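Local coordinates for protein glycoside Hydrolase Family 43_12 (Metagenome, PDB 7JVH) that probably hydrolyses glycosidic bonds in plant cell-wall polysaccharides such as xylan or arabinan, at residues 59-64 / 435-440; 78-83 / 120-125; 97-102 / 393-398; 329-334 / 543-548. All coordinates share one frame; numbering follows the deposited sequence.

Interaction 1: residues 59-64 / 435-440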
loop_
_atom_site.group_PDB
_atom_site.type_symbol
_atom_site.label_atom_id
_atom_site.label_comp_id
_atom_site.label_asym_id
_atom_site.label_seq_id
_atom_site.Cartn_x
_atom_site.Cartn_y
_atom_site.Cartn_z
ATOM N N GLY A 59 -6.463 3.305 -3.096
ATOM C CA GLY A 59 -5.374 3.873 -2.311
ATOM C C GLY A 59 -4.137 2.977 -2.322
ATOM O O GLY A 59 -4.124 1.935 -2.997
ATOM N N CYS A 60 -3.116 3.375 -1.561
ATOM C CA CYS A 60 -1.830 2.686 -1.548
ATOM C C CYS A 60 -1.948 1.235 -1.073
ATOM O O CYS A 60 -1.982 0.953 0.137
ATOM C CB CYS A 60 -0.795 3.417 -0.702
ATOM S SG CYS A 60 0.895 2.802 -0.952
ATOM N N TYR A 61 -2.035 0.329 -2.058
ATOM C CA TYR A 61 -2.015 -1.109 -1.841
ATOM C C TYR A 61 -1.256 -1.722 -3.010
ATOM O O TYR A 61 -1.855 -2.342 -3.885
ATOM C CB TYR A 61 -3.424 -1.680 -1.745
ATOM C CG TYR A 61 -4.137 -1.249 -0.489
ATOM C CD1 TYR A 61 -3.964 -1.939 0.702
ATOM C CD2 TYR A 61 -4.963 -0.134 -0.487
ATOM C CE1 TYR A 61 -4.620 -1.543 1.854
ATOM C CE2 TYR A 61 -5.631 0.263 0.669
ATOM C CZ TYR A 61 -5.461 -0.447 1.833
ATOM O OH TYR A 61 -6.107 -0.072 2.993
ATOM N N PRO A 62 0.081 -1.514 -3.083
ATOM C CA PRO A 62 0.876 -1.963 -4.223
ATOM C C PRO A 62 1.309 -3.426 -4.136
ATOM O O PRO A 62 1.069 -4.114 -3.131
ATOM C CB PRO A 62 2.096 -1.024 -4.170
ATOM C CG PRO A 62 1.820 -0.040 -3.045
ATOM C CD PRO A 62 0.895 -0.757 -2.125
ATOM N N ASP A 63 1.927 -3.890 -5.223
ATOM C CA ASP A 63 2.554 -5.204 -5.292
ATOM C C ASP A 63 1.642 -6.279 -4.702
ATOM O O ASP A 63 1.971 -6.911 -3.705
ATOM C CB ASP A 63 3.900 -5.170 -4.546
ATOM C CG ASP A 63 4.804 -4.052 -5.020
ATOM O OD1 ASP A 63 5.048 -3.940 -6.250
ATOM O OD2 ASP A 63 5.274 -3.280 -4.152
ATOM N N PRO A 64 0.448 -6.510 -5.284
ATOM C CA PRO A 64 -0.517 -7.436 -4.692
ATOM C C PRO A 64 -0.100 -8.875 -4.925
ATOM O O PRO A 64 0.315 -9.232 -6.035
ATOM C CB PRO A 64 -1.807 -7.117 -5.447
ATOM C CG PRO A 64 -1.350 -6.604 -6.774
ATOM C CD PRO A 64 -0.052 -5.884 -6.522
ATOM N N PHE A 435 -3.245 7.490 10.668
ATOM C CA PHE A 435 -3.419 7.823 9.272
ATOM C C PHE A 435 -4.324 6.840 8.542
ATOM O O PHE A 435 -4.370 5.644 8.849
ATOM C CB PHE A 435 -2.077 7.858 8.548
ATOM C CG PHE A 435 -1.246 9.080 8.849
ATOM C CD1 PHE A 435 -1.659 10.341 8.436
ATOM C CD2 PHE A 435 -0.031 8.963 9.529
ATOM C CE1 PHE A 435 -0.899 11.453 8.701
ATOM C CE2 PHE A 435 0.735 10.082 9.796
ATOM C CZ PHE A 435 0.313 11.327 9.380
ATOM N N HIS A 436 -5.029 7.390 7.548
ATOM C CA HIS A 436 -5.915 6.687 6.656
ATOM C C HIS A 436 -5.396 7.010 5.268
ATOM O O HIS A 436 -5.117 8.173 4.970
ATOM C CB HIS A 436 -7.336 7.214 6.830
ATOM C CG HIS A 436 -8.368 6.452 6.056
ATOM N ND1 HIS A 436 -8.482 6.542 4.683
ATOM C CD2 HIS A 436 -9.335 5.590 6.459
ATOM C CE1 HIS A 436 -9.475 5.769 4.284
ATOM N NE2 HIS A 436 -10.003 5.180 5.339
ATOM N N ARG A 437 -5.262 5.978 4.422
ATOM C CA ARG A 437 -4.798 6.149 3.061
ATOM C C ARG A 437 -5.754 7.028 2.278
ATOM O O ARG A 437 -6.972 6.952 2.462
ATOM C CB ARG A 437 -4.688 4.785 2.375
ATOM C CG ARG A 437 -3.590 3.891 2.930
ATOM C CD ARG A 437 -3.822 2.477 2.462
ATOM N NE ARG A 437 -2.816 1.492 2.849
ATOM C CZ ARG A 437 -2.705 0.961 4.066
ATOM N NH1 ARG A 437 -3.485 1.340 5.076
ATOM N NH2 ARG A 437 -1.791 0.039 4.300
ATOM N N GLN A 438 -5.196 7.887 1.419
ATOM C CA GLN A 438 -5.978 8.638 0.445
ATOM C C GLN A 438 -6.398 7.636 -0.632
ATOM O O GLN A 438 -5.567 7.182 -1.440
ATOM C CB GLN A 438 -5.186 9.791 -0.152
ATOM C CG GLN A 438 -5.936 10.564 -1.215
ATOM C CD GLN A 438 -5.348 11.944 -1.517
ATOM O OE1 GLN A 438 -4.428 12.397 -0.850
ATOM N NE2 GLN A 438 -5.905 12.620 -2.516
ATOM N N GLN A 439 -7.695 7.292 -0.634
ATOM C CA GLN A 439 -8.235 6.275 -1.530
ATOM C C GLN A 439 -8.825 6.843 -2.808
ATOM O O GLN A 439 -9.205 6.090 -3.698
ATOM C CB GLN A 439 -9.264 5.417 -0.796
ATOM C CG GLN A 439 -8.620 4.505 0.237
ATOM C CD GLN A 439 -9.618 3.585 0.895
ATOM O OE1 GLN A 439 -10.441 4.019 1.684
ATOM N NE2 GLN A 439 -9.531 2.305 0.597
ATOM N N HIS A 440 -8.865 8.173 -2.908
ATOM C CA HIS A 440 -9.499 8.883 -4.013
ATOM C C HIS A 440 -8.704 10.125 -4.372
ATOM O O HIS A 440 -8.008 10.708 -3.507
ATOM C CB HIS A 440 -10.911 9.346 -3.604
ATOM C CG HIS A 440 -11.798 8.234 -3.161
ATOM N ND1 HIS A 440 -11.731 7.701 -1.894
ATOM C CD2 HIS A 440 -12.771 7.551 -3.810
ATOM C CE1 HIS A 440 -12.625 6.732 -1.787
ATOM N NE2 HIS A 440 -13.273 6.628 -2.932
HETATM O O HOH W 1 -2.822 6.149 -0.284
#
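G59 lies against the backbone of Q438 and Q439, its CA 3.4 Å from Q438 O in a CA-H...O contact. Its positive phi of 82° already suits a residue without a side chain, and packing agrees: a CB here would point at the 435-440 segment and press on Q438 O and Q439 CG. C60 follows with both of its backbone polar groups engaged. Its N gives a hydrogen bond of 3.1 Å to a water, which passes one on to Q438 O; its O accepts R437 NE at 2.9 Å. That second bond is bent, with 141° at the hydrogen, but C60 O lies at the guanidinium edge, close to the plane of the group. Y61 then stacks on one face of the R437 guanidinium, planes 10° and centres 4.4 Å apart, with R437 NE 3.4 Å from Y61 CZ, offset toward the ring rim. The R437 chain, extended from CG to NE, also lays its CD 3.4 Å from Y61 CE2, so edge and face together probably limit the rotation of the arginine. Beyond Y61 the segment leaves the contact. R437 ends strand 433-437, an outer strand of the six-stranded sheet of the C-terminal concanavalin A-like domain, and packs on L560 of the adjoining strand 560-566. The 59-64 loop leads into strand 65-69 of the catalytic propeller.

Interaction 2: residues 78-83 / 120-125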
loop_
_atom_site.group_PDB
_atom_site.type_symbol
_atom_site.label_atom_id
_atom_site.label_comp_id
_atom_site.label_asym_id
_atom_site.label_seq_id
_atom_site.Cartn_x
_atom_site.Cartn_y
_atom_site.Cartn_z
ATOM N N SER A 78 2.449 -4.503 -0.244
ATOM C CA SER A 78 3.586 -3.791 0.303
ATOM C C SER A 78 3.093 -2.567 1.071
ATOM O O SER A 78 1.986 -2.100 0.841
ATOM C CB SER A 78 4.560 -3.376 -0.804
ATOM O OG SER A 78 3.910 -2.736 -1.872
ATOM N N SER A 79 3.920 -2.068 2.002
ATOM C CA SER A 79 3.539 -0.988 2.901
ATOM C C SER A 79 4.651 -0.034 3.321
ATOM O O SER A 79 4.385 0.982 3.977
ATOM C CB SER A 79 2.861 -1.563 4.150
ATOM O OG SER A 79 3.623 -2.597 4.737
ATOM N N PHE A 80 5.902 -0.369 2.994
ATOM C CA PHE A 80 7.041 0.532 3.174
ATOM C C PHE A 80 7.221 0.897 4.666
ATOM O O PHE A 80 7.379 -0.012 5.482
ATOM C CB PHE A 80 6.913 1.674 2.143
ATOM C CG PHE A 80 6.776 1.141 0.749
ATOM C CD1 PHE A 80 7.898 0.794 0.020
ATOM C CD2 PHE A 80 5.536 0.876 0.208
ATOM C CE1 PHE A 80 7.790 0.248 -1.241
ATOM C CE2 PHE A 80 5.437 0.308 -1.066
ATOM C CZ PHE A 80 6.566 -0.004 -1.778
ATOM N N ALA A 81 7.167 2.178 5.033
ATOM C CA ALA A 81 7.417 2.592 6.427
ATOM C C ALA A 81 6.211 2.643 7.368
ATOM O O ALA A 81 6.325 3.076 8.516
ATOM C CB ALA A 81 8.155 3.927 6.447
HETATM N N MSE A 82 5.044 2.216 6.881
HETATM C CA MSE A 82 3.822 2.264 7.674
HETATM C C MSE A 82 3.836 1.094 8.651
HETATM O O MSE A 82 4.423 0.051 8.360
HETATM C CB MSE A 82 2.591 2.217 6.762
HETATM C CG MSE A 82 2.494 3.372 5.772
HETATM SE SE MSE A 82 0.936 3.111 4.577
HETATM C CE MSE A 82 0.867 4.460 3.146
ATOM N N PHE A 83 3.217 1.285 9.821
ATOM C CA PHE A 83 3.107 0.230 10.816
ATOM C C PHE A 83 1.698 0.187 11.403
ATOM O O PHE A 83 1.155 1.222 11.784
ATOM C CB PHE A 83 4.122 0.401 11.940
ATOM C CG PHE A 83 4.172 -0.769 12.872
ATOM C CD1 PHE A 83 4.991 -1.862 12.588
ATOM C CD2 PHE A 83 3.371 -0.814 13.996
ATOM C CE1 PHE A 83 5.020 -2.950 13.449
ATOM C CE2 PHE A 83 3.391 -1.901 14.846
ATOM C CZ PHE A 83 4.220 -2.963 14.583
ATOM N N GLY A 120 11.703 0.128 3.815
ATOM C CA GLY A 120 10.820 -0.716 4.592
ATOM C C GLY A 120 10.382 -1.946 3.802
ATOM O O GLY A 120 11.195 -2.607 3.141
ATOM N N ILE A 121 9.077 -2.239 3.861
ATOM C CA ILE A 121 8.513 -3.467 3.292
ATOM C C ILE A 121 8.202 -3.324 1.801
ATOM O O ILE A 121 7.264 -2.637 1.409
ATOM C CB ILE A 121 7.236 -3.880 4.034
ATOM C CG1 ILE A 121 7.508 -4.090 5.525
ATOM C CG2 ILE A 121 6.659 -5.138 3.409
ATOM C CD1 ILE A 121 8.514 -5.166 5.848
ATOM N N TYR A 122 9.007 -4.003 0.976
ATOM C CA TYR A 122 8.823 -4.044 -0.478
ATOM C C TYR A 122 7.784 -5.137 -0.864
ATOM O O TYR A 122 7.053 -5.651 -0.006
ATOM C CB TYR A 122 10.180 -4.233 -1.172
ATOM C CG TYR A 122 10.946 -2.929 -1.373
ATOM C CD1 TYR A 122 10.855 -1.873 -0.447
ATOM C CD2 TYR A 122 11.768 -2.750 -2.480
ATOM C CE1 TYR A 122 11.557 -0.687 -0.633
ATOM C CE2 TYR A 122 12.446 -1.547 -2.675
ATOM C CZ TYR A 122 12.339 -0.522 -1.743
ATOM O OH TYR A 122 13.001 0.657 -1.960
ATOM N N ALA A 123 7.701 -5.451 -2.161
ATOM C CA ALA A 123 6.730 -6.410 -2.691
ATOM C C ALA A 123 6.586 -7.659 -1.831
ATOM O O ALA A 123 7.555 -8.366 -1.583
ATOM C CB ALA A 123 7.095 -6.804 -4.105
ATOM N N PRO A 124 5.379 -7.945 -1.309
ATOM C CA PRO A 124 5.111 -9.201 -0.617
ATOM C C PRO A 124 4.740 -10.329 -1.581
ATOM O O PRO A 124 4.219 -10.054 -2.669
ATOM C CB PRO A 124 3.897 -8.837 0.239
ATOM C CG PRO A 124 3.161 -7.852 -0.577
ATOM C CD PRO A 124 4.210 -7.048 -1.306
ATOM N N ALA A 125 5.032 -11.572 -1.186
ATOM C CA ALA A 125 4.500 -12.770 -1.832
ATOM C C ALA A 125 3.970 -13.747 -0.778
ATOM O O ALA A 125 4.739 -14.295 0.006
ATOM C CB ALA A 125 5.559 -13.427 -2.703
#
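F80 and I121 form a single antiparallel bridge, a hydrogen-bonded pair: F80 N donates to I121 O at 3.1 Å, and I121 N returns a bond to F80 O at 3.2 Å. The bridge sits on a type II' beta turn running from S79 to M82, and it joins the first two four-stranded blades of the family 43 five-bladed propeller. F80 fills the second position of the turn with a positive phi of 61°. I121 O takes a further, weak bond from S79 N, so two successive amides converge on it. Opposite F80 O, G120 has no room for a side chain, because a CB would collide with that oxygen. F80 CG lies beside its own backbone N (chi1 -54°), which folds the ring back until I121 O stands 3.7 Å above the plane of the F80 ring, over its centre. The same ring meets Y122 obliquely, with the planes at 57° and F80 CE1 3.8 Å from Y122 CD1; both rings also meet F556. Cutting F80 back to an alanine is likely to leave this side of Y122 uncovered and I121 O without the ring against it. S79 OG, bonded to V86 N, lies 3.9 Å from I121 CB. At the other end of the contact S78 CB is 3.5 Å from Y122 O, and the proline ring closes in with P124 CD 3.3 Å from S78 N.

Interaction 3: residues 97-102 / 393-398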
loop_
_atom_site.group_PDB
_atom_site.type_symbol
_atom_site.label_atom_id
_atom_site.label_comp_id
_atom_site.label_asym_id
_atom_site.label_seq_id
_atom_site.Cartn_x
_atom_site.Cartn_y
_atom_site.Cartn_z
ATOM N N TRP A 97 -14.126 -8.414 0.193
ATOM C CA TRP A 97 -12.943 -8.654 1.045
ATOM C C TRP A 97 -13.112 -8.061 2.438
ATOM O O TRP A 97 -13.696 -6.997 2.570
ATOM C CB TRP A 97 -11.736 -8.025 0.367
ATOM C CG TRP A 97 -11.404 -8.599 -0.968
ATOM C CD1 TRP A 97 -11.854 -8.187 -2.180
ATOM C CD2 TRP A 97 -10.478 -9.657 -1.222
ATOM N NE1 TRP A 97 -11.283 -8.927 -3.170
ATOM C CE2 TRP A 97 -10.438 -9.839 -2.611
ATOM C CE3 TRP A 97 -9.691 -10.469 -0.408
ATOM C CZ2 TRP A 97 -9.641 -10.805 -3.206
ATOM C CZ3 TRP A 97 -8.905 -11.425 -0.997
ATOM C CH2 TRP A 97 -8.884 -11.587 -2.374
ATOM N N VAL A 98 -12.627 -8.801 3.423
ATOM C CA VAL A 98 -12.520 -8.377 4.817
ATOM C C VAL A 98 -11.025 -8.331 5.162
ATOM O O VAL A 98 -10.305 -9.313 4.946
ATOM C CB VAL A 98 -13.255 -9.368 5.760
ATOM C CG1 VAL A 98 -13.120 -8.943 7.219
ATOM C CG2 VAL A 98 -14.717 -9.484 5.384
ATOM N N GLN A 99 -10.566 -7.186 5.685
ATOM C CA GLN A 99 -9.215 -7.078 6.237
ATOM C C GLN A 99 -9.204 -7.822 7.569
ATOM O O GLN A 99 -9.928 -7.445 8.497
ATOM C CB GLN A 99 -8.765 -5.625 6.425
ATOM C CG GLN A 99 -7.338 -5.512 6.959
ATOM C CD GLN A 99 -6.655 -4.167 6.716
ATOM O OE1 GLN A 99 -7.285 -3.196 6.345
ATOM N NE2 GLN A 99 -5.339 -4.121 6.941
ATOM N N ILE A 100 -8.399 -8.893 7.642
ATOM C CA ILE A 100 -8.286 -9.728 8.840
ATOM C C ILE A 100 -7.125 -9.305 9.739
ATOM O O ILE A 100 -6.980 -9.806 10.855
ATOM C CB ILE A 100 -8.175 -11.232 8.498
ATOM C CG1 ILE A 100 -6.885 -11.543 7.735
ATOM C CG2 ILE A 100 -9.393 -11.665 7.689
ATOM C CD1 ILE A 100 -6.697 -13.018 7.441
ATOM N N GLY A 101 -6.302 -8.376 9.243
ATOM C CA GLY A 101 -5.248 -7.763 10.021
ATOM C C GLY A 101 -4.118 -7.257 9.148
ATOM O O GLY A 101 -4.320 -6.880 7.988
ATOM N N ASN A 102 -2.916 -7.235 9.731
ATOM C CA ASN A 102 -1.694 -6.879 9.040
ATOM C C ASN A 102 -0.653 -7.915 9.463
ATOM O O ASN A 102 -0.475 -8.149 10.657
ATOM C CB ASN A 102 -1.261 -5.456 9.419
ATOM C CG ASN A 102 -2.281 -4.397 9.015
ATOM O OD1 ASN A 102 -2.143 -3.765 7.968
ATOM N ND2 ASN A 102 -3.322 -4.205 9.836
ATOM N N ILE A 393 -9.131 -1.080 17.185
ATOM C CA ILE A 393 -9.182 -0.069 16.158
ATOM C C ILE A 393 -9.145 -0.736 14.791
ATOM O O ILE A 393 -8.463 -1.718 14.601
ATOM C CB ILE A 393 -8.049 0.960 16.341
ATOM C CG1 ILE A 393 -8.340 1.798 17.592
ATOM C CG2 ILE A 393 -7.908 1.861 15.115
ATOM C CD1 ILE A 393 -7.212 2.729 17.967
ATOM N N ASP A 394 -9.916 -0.191 13.848
ATOM C CA ASP A 394 -10.049 -0.735 12.508
ATOM C C ASP A 394 -8.668 -0.853 11.866
ATOM O O ASP A 394 -7.863 0.061 11.978
ATOM C CB ASP A 394 -10.972 0.171 11.681
ATOM C CG ASP A 394 -11.378 -0.444 10.364
ATOM O OD1 ASP A 394 -10.542 -0.462 9.429
ATOM O OD2 ASP A 394 -12.558 -0.866 10.257
ATOM N N TYR A 395 -8.423 -1.976 11.174
ATOM C CA TYR A 395 -7.116 -2.306 10.577
ATOM C C TYR A 395 -6.659 -1.422 9.412
ATOM O O TYR A 395 -5.594 -1.673 8.844
ATOM C CB TYR A 395 -7.093 -3.744 10.067
ATOM C CG TYR A 395 -7.308 -4.831 11.094
ATOM C CD1 TYR A 395 -6.463 -4.957 12.187
ATOM C CD2 TYR A 395 -8.327 -5.780 10.936
ATOM C CE1 TYR A 395 -6.644 -5.979 13.114
ATOM C CE2 TYR A 395 -8.511 -6.790 11.853
ATOM C CZ TYR A 395 -7.671 -6.884 12.935
ATOM O OH TYR A 395 -7.867 -7.884 13.849
ATOM N N ARG A 396 -7.469 -0.425 9.039
ATOM C CA ARG A 396 -7.112 0.560 8.006
ATOM C C ARG A 396 -6.229 1.675 8.526
ATOM O O ARG A 396 -5.610 2.388 7.738
ATOM C CB ARG A 396 -8.359 1.215 7.417
ATOM C CG ARG A 396 -8.953 0.479 6.244
ATOM C CD ARG A 396 -10.314 1.065 5.902
ATOM N NE ARG A 396 -11.270 0.863 6.991
ATOM C CZ ARG A 396 -12.583 0.979 6.862
ATOM N NH1 ARG A 396 -13.109 1.375 5.719
ATOM N NH2 ARG A 396 -13.359 0.773 7.914
ATOM N N TRP A 397 -6.205 1.839 9.855
ATOM C CA TRP A 397 -5.460 2.891 10.514
ATOM C C TRP A 397 -4.019 2.471 10.741
ATOM O O TRP A 397 -3.758 1.445 11.347
ATOM C CB TRP A 397 -6.137 3.246 11.823
ATOM C CG TRP A 397 -7.451 3.887 11.579
ATOM C CD1 TRP A 397 -8.676 3.297 11.664
ATOM C CD2 TRP A 397 -7.679 5.238 11.161
ATOM N NE1 TRP A 397 -9.652 4.199 11.332
ATOM C CE2 TRP A 397 -9.066 5.398 11.019
ATOM C CE3 TRP A 397 -6.841 6.321 10.881
ATOM C CZ2 TRP A 397 -9.640 6.605 10.624
ATOM C CZ3 TRP A 397 -7.412 7.526 10.485
ATOM C CH2 TRP A 397 -8.803 7.658 10.374
ATOM N N VAL A 398 -3.091 3.286 10.234
ATOM C CA VAL A 398 -1.660 3.046 10.339
ATOM C C VAL A 398 -0.964 4.237 10.991
ATOM O O VAL A 398 -1.489 5.361 10.990
ATOM C CB VAL A 398 -1.029 2.800 8.951
ATOM C CG1 VAL A 398 -1.565 1.504 8.344
ATOM C CG2 VAL A 398 -1.254 3.982 8.007
HETATM O O HOH W 2 -3.839 -0.990 6.983
#
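Y395 O and the N102 side chain are joined by a water that donates to Y395 O at 2.6 Å and, weakly, to N102 OD1 at 3.4 Å. Y395 belongs to a type I beta turn, D394 to W397, laid against strand 98-102, the fourth and last strand of the first propeller blade. The main contact is CH-pi: G101 CA stands 3.5 Å from the Y395 ring centroid, just 4° off the normal. G101 takes backbone angles at which a CB would run into the carbonyl O of I100, so a residue without a side chain fits here. At the ring edge, Y395 CD2 comes 3.4 Å from Q99 O. With its CG trans to the backbone N (chi1 -178°), Q99 runs out fully extended and puts its CD 3.4 Å from Y395 CB. Q99 NE2 bonds to G101 O at 3.1 Å, nearly straight at 165°, whereas its approach to Y395 O is too poorly angled to count. With an alanine in place of Q99, G101 O loses this donor, and a gap would probably open beside Y395 CB. The turn is braced from within by an Asx turn and a salt bridge: D394 OD1 accepts both R396 N and, at 2.9 Å, R396 NE.

Interaction 4: residues 329-334 / 543-548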
loop_
_atom_site.group_PDB
_atom_site.type_symbol
_atom_site.label_atom_id
_atom_site.label_comp_id
_atom_site.label_asym_id
_atom_site.label_seq_id
_atom_site.Cartn_x
_atom_site.Cartn_y
_atom_site.Cartn_z
ATOM N N ASN A 329 -0.543 13.513 -12.130
ATOM C CA ASN A 329 -0.055 13.245 -10.777
ATOM C C ASN A 329 -0.869 12.180 -10.071
ATOM O O ASN A 329 -2.036 11.997 -10.389
ATOM C CB ASN A 329 -0.035 14.536 -9.954
ATOM C CG ASN A 329 0.913 15.547 -10.525
ATOM O OD1 ASN A 329 1.866 15.177 -11.190
ATOM N ND2 ASN A 329 0.661 16.822 -10.277
ATOM N N VAL A 330 -0.230 11.503 -9.105
ATOM C CA VAL A 330 -0.828 10.433 -8.317
ATOM C C VAL A 330 -0.598 10.684 -6.829
ATOM O O VAL A 330 0.543 10.570 -6.342
ATOM C CB VAL A 330 -0.191 9.070 -8.646
ATOM C CG1 VAL A 330 -1.063 7.923 -8.165
ATOM C CG2 VAL A 330 0.092 8.953 -10.119
ATOM N N ASN A 331 -1.696 11.007 -6.122
ATOM C CA ASN A 331 -1.709 11.140 -4.676
ATOM C C ASN A 331 -2.301 9.898 -4.016
ATOM O O ASN A 331 -2.312 9.775 -2.792
ATOM C CB ASN A 331 -2.470 12.384 -4.251
ATOM C CG ASN A 331 -1.805 13.662 -4.737
ATOM O OD1 ASN A 331 -1.123 13.668 -5.775
ATOM N ND2 ASN A 331 -2.005 14.762 -3.995
ATOM N N THR A 332 -2.776 8.965 -4.836
ATOM C CA THR A 332 -3.478 7.777 -4.368
ATOM C C THR A 332 -2.612 6.525 -4.313
ATOM O O THR A 332 -3.079 5.446 -3.909
ATOM C CB THR A 332 -4.752 7.522 -5.221
ATOM O OG1 THR A 332 -4.510 7.895 -6.590
ATOM C CG2 THR A 332 -5.893 8.382 -4.692
ATOM N N GLY A 333 -1.336 6.666 -4.673
ATOM C CA GLY A 333 -0.402 5.560 -4.652
ATOM C C GLY A 333 -0.751 4.541 -5.729
ATOM O O GLY A 333 -1.584 4.806 -6.602
ATOM N N ARG A 334 -0.113 3.375 -5.658
ATOM C CA ARG A 334 -0.387 2.267 -6.548
ATOM C C ARG A 334 -1.421 1.349 -5.897
ATOM O O ARG A 334 -1.282 0.969 -4.722
ATOM C CB ARG A 334 0.903 1.496 -6.865
ATOM C CG ARG A 334 1.941 2.291 -7.644
ATOM C CD ARG A 334 3.287 1.582 -7.626
ATOM N NE ARG A 334 3.829 1.561 -6.260
ATOM C CZ ARG A 334 4.792 0.767 -5.817
ATOM N NH1 ARG A 334 5.400 -0.110 -6.626
ATOM N NH2 ARG A 334 5.164 0.863 -4.555
ATOM N N LEU A 543 -4.053 24.786 -1.611
ATOM C CA LEU A 543 -2.692 24.275 -1.533
ATOM C C LEU A 543 -2.446 23.190 -2.575
ATOM O O LEU A 543 -3.103 22.153 -2.552
ATOM C CB LEU A 543 -2.455 23.692 -0.140
ATOM C CG LEU A 543 -2.471 24.698 1.005
ATOM C CD1 LEU A 543 -2.642 23.956 2.325
ATOM C CD2 LEU A 543 -1.196 25.508 0.959
ATOM N N ASP A 544 -1.478 23.441 -3.467
ATOM C CA ASP A 544 -1.168 22.566 -4.609
ATOM C C ASP A 544 -1.148 21.103 -4.197
ATOM O O ASP A 544 -0.428 20.718 -3.281
ATOM C CB ASP A 544 0.168 22.946 -5.241
ATOM C CG ASP A 544 0.391 22.325 -6.619
ATOM O OD1 ASP A 544 -0.228 21.272 -6.961
ATOM O OD2 ASP A 544 1.226 22.896 -7.350
ATOM N N ALA A 545 -1.961 20.301 -4.886
ATOM C CA ALA A 545 -2.091 18.870 -4.622
ATOM C C ALA A 545 -0.855 18.087 -5.080
ATOM O O ALA A 545 -0.591 16.991 -4.586
ATOM C CB ALA A 545 -3.348 18.322 -5.311
ATOM N N ALA A 546 -0.136 18.643 -6.055
ATOM C CA ALA A 546 1.047 18.000 -6.647
ATOM C C ALA A 546 2.120 17.698 -5.579
ATOM O O ALA A 546 2.792 16.681 -5.673
ATOM C CB ALA A 546 1.632 18.865 -7.751
ATOM N N VAL A 547 2.221 18.577 -4.565
ATOM C CA VAL A 547 3.157 18.437 -3.447
ATOM C C VAL A 547 3.099 17.060 -2.746
ATOM O O VAL A 547 4.129 16.577 -2.241
ATOM C CB VAL A 547 2.948 19.569 -2.393
ATOM C CG1 VAL A 547 3.692 19.279 -1.097
ATOM C CG2 VAL A 547 3.410 20.924 -2.934
ATOM N N LEU A 548 1.915 16.440 -2.711
ATOM C CA LEU A 548 1.709 15.142 -2.054
ATOM C C LEU A 548 1.696 13.956 -3.033
ATOM O O LEU A 548 1.357 12.822 -2.662
ATOM C CB LEU A 548 0.421 15.155 -1.221
ATOM C CG LEU A 548 0.317 16.309 -0.218
ATOM C CD1 LEU A 548 -0.961 16.222 0.609
ATOM C CD2 LEU A 548 1.545 16.322 0.691
#
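N331 ND2 donates to A545 O at 2.7 Å, a nearly linear bond (167°) and the one hydrogen bond between these two segments. N331 CG lies beside the backbone N (chi1 -64°), which directs the amide at the 543-548 segment. The acceptor lies close to the N331 amide plane, though the donor is tilted from the A545 carbonyl plane. A second donor, L548 N at 3.2 Å, reaches A545 O from the opposite face, so one buried oxygen serves both the short 3-10 turn and the incoming asparagine. N331 ND2 also passes 3.7 Å from L548 CB and has a further hydrogen bond to Y526 OH, which should fix how the amide is turned. Alongside, N329 ND2 packs on the methyl of A546, 3.4 Å from its CB. Farther out, D544 sets the start of the turn: its OD1 accepts A546 N at 2.8 Å in an Asx turn. V330 N bonds to N551 OD1 and N329 N to N325 OD1, helping to place the loop. This loop connects strands 316-322 and 335-342, neighbours in the last propeller blade. It rests where strand 536-544, at one end of the eight-stranded antiparallel sheet, gives way to the 3-10 turn and then helix 550-553.

How the interactions relate
Interactions 1, 3 and 4 each join the catalytic propeller to the C-terminal concanavalin A-like domain; interaction 2 ties two propeller blades together beside that interface. Interaction 1 is central, its centre about 12 Å from that of each of the others and touching all three: Y61 N reaches R334 O, D63 OD2 reaches S78 OG, and F435 N reaches V398 O. The centres of interactions 3 and 4 are about 24 Å apart, with no touch. In sequence, interactions 2 and 3 fall between the segments of interaction 1; interaction 4 alternates with 1, interaction 3 with 2 and 4, and interaction 2 closes before 4 opens. Interactions 1, 3 and 4 probably help to fix the two domains against each other.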